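Local coordinates for MTH396 protein (Methanothermobacter thermautotrophicus, PDB 1NXH) that is of unknown function but forms a disulfide-linked, all-helical homodimer and belongs to the EhaM family, at residues D91-A94 / L95-E98. Residues are numbered along the deposited sequence; the frame is centred on the assembly and turned at random.
Sequences DAEA and LKDE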
loop_
_atom_site.group_PDB
_atom_site.type_symbol
_atom_site.label_atom_id
_atom_site.label_comp_id
_atom_site.label_asym_id
_atom_site.label_seq_id
_atom_site.Cartn_x
_atom_site.Cartn_y
_atom_site.Cartn_z
ATOM N N ASP A 91 -8.733 16.275 -6.035
ATOM C CA ASP A 91 -9.400 15.088 -6.564
ATOM C C ASP A 91 -9.000 13.876 -5.720
ATOM O O ASP A 91 -9.856 13.159 -5.172
ATOM C CB ASP A 91 -8.984 14.828 -8.018
ATOM C CG ASP A 91 -9.687 15.733 -9.013
ATOM O OD1 ASP A 91 -9.263 15.742 -10.190
ATOM O OD2 ASP A 91 -10.658 16.422 -8.627
ATOM N N ALA A 92 -7.689 13.668 -5.617
ATOM C CA ALA A 92 -7.135 12.537 -4.887
ATOM C C ALA A 92 -7.703 12.360 -3.493
ATOM O O ALA A 92 -8.194 11.285 -3.141
ATOM C CB ALA A 92 -5.619 12.665 -4.815
ATOM N N GLU A 93 -7.637 13.423 -2.703
ATOM C CA GLU A 93 -8.112 13.364 -1.332
ATOM C C GLU A 93 -9.584 12.991 -1.298
ATOM O O GLU A 93 -9.996 12.081 -0.566
ATOM C CB GLU A 93 -7.887 14.702 -0.639
ATOM C CG GLU A 93 -7.513 14.560 0.831
ATOM C CD GLU A 93 -6.124 13.962 1.025
ATOM O OE1 GLU A 93 -5.160 14.495 0.434
ATOM O OE2 GLU A 93 -5.994 12.967 1.773
ATOM N N ALA A 94 -10.373 13.691 -2.106
ATOM C CA ALA A 94 -11.805 13.433 -2.194
ATOM C C ALA A 94 -12.046 11.956 -2.423
ATOM O O ALA A 94 -12.780 11.323 -1.669
ATOM C CB ALA A 94 -12.402 14.221 -3.334
ATOM N N LEU A 95 -11.415 11.424 -3.468
ATOM C CA LEU A 95 -11.541 10.019 -3.833
ATOM C C LEU A 95 -11.199 9.076 -2.688
ATOM O O LEU A 95 -11.906 8.083 -2.435
ATOM C CB LEU A 95 -10.635 9.696 -5.016
ATOM C CG LEU A 95 -10.731 8.236 -5.486
ATOM C CD1 LEU A 95 -12.171 7.920 -5.934
ATOM C CD2 LEU A 95 -9.743 7.999 -6.627
ATOM N N LYS A 96 -10.104 9.378 -2.000
ATOM C CA LYS A 96 -9.692 8.540 -0.887
ATOM C C LYS A 96 -10.741 8.618 0.215
ATOM O O LYS A 96 -11.009 7.627 0.900
ATOM C CB LYS A 96 -8.315 8.984 -0.386
ATOM C CG LYS A 96 -7.182 8.588 -1.341
ATOM C CD LYS A 96 -6.026 9.589 -1.341
ATOM C CE LYS A 96 -5.235 9.560 -0.029
ATOM N NZ LYS A 96 -4.195 10.637 0.021
ATOM N N ASP A 97 -11.358 9.790 0.360
ATOM C CA ASP A 97 -12.376 9.975 1.381
ATOM C C ASP A 97 -13.546 9.029 1.180
ATOM O O ASP A 97 -13.839 8.180 2.034
ATOM C CB ASP A 97 -12.894 11.410 1.373
ATOM C CG ASP A 97 -11.877 12.391 1.895
ATOM O OD1 ASP A 97 -11.077 11.994 2.766
ATOM O OD2 ASP A 97 -11.883 13.559 1.452
ATOM N N GLU A 98 -14.215 9.190 0.044
ATOM C CA GLU A 98 -15.368 8.372 -0.293
ATOM C C GLU A 98 -15.121 6.879 -0.271
ATOM O O GLU A 98 -15.984 6.138 0.199
ATOM C CB GLU A 98 -15.918 8.771 -1.651
ATOM C CG GLU A 98 -14.882 9.246 -2.612
ATOM C CD GLU A 98 -15.523 9.814 -3.838
ATOM O OE1 GLU A 98 -16.557 10.499 -3.681
ATOM O OE2 GLU A 98 -15.006 9.584 -4.953
#
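The backbone carbonyl of Asp91 accepts the amide of Leu95 in a nearly straight bond, Leu95 N to Asp91 O 2.9 Å with 175° at the hydrogen, the first of four successive i to i+4 bonds that mark these two turns as regular alpha-helix. The carbonyl of Ala92 takes Lys96 N at 2.9 Å, and the methylenes of Lys96 lie alongside the same oxygen, CD coming within 3.3 Å of Ala92 O. Glu93 binds Asp97 N through its backbone oxygen, Glu93 O to Asp97 N 2.8 Å, in a bond bent to 148°. Its side chain, folded at chi2 (69°), crosses that of Lys96 and forms an i to i+3 salt bridge, Glu93 OE2 to Lys96 NZ 3.4 Å, long enough that its hydrogen bond is weak. Arg68 is the stronger partner of that carboxylate and also pairs with Asp97 OD1, so one guanidinium probably offsets the like charges of two acids a turn apart. Ala94 O receives Glu98 N at 3.1 Å; the carboxylate of Glu98 forms a salt bridge with Arg119. Within helix 89-104, three helices flank the stretch: Lys96 touches Arg68 and His72 of helix 63-74, Ala92 meets Val81 of helix 77-83, and Asp91 touches Ile123 and Leu95 Arg119 of helix 109-124.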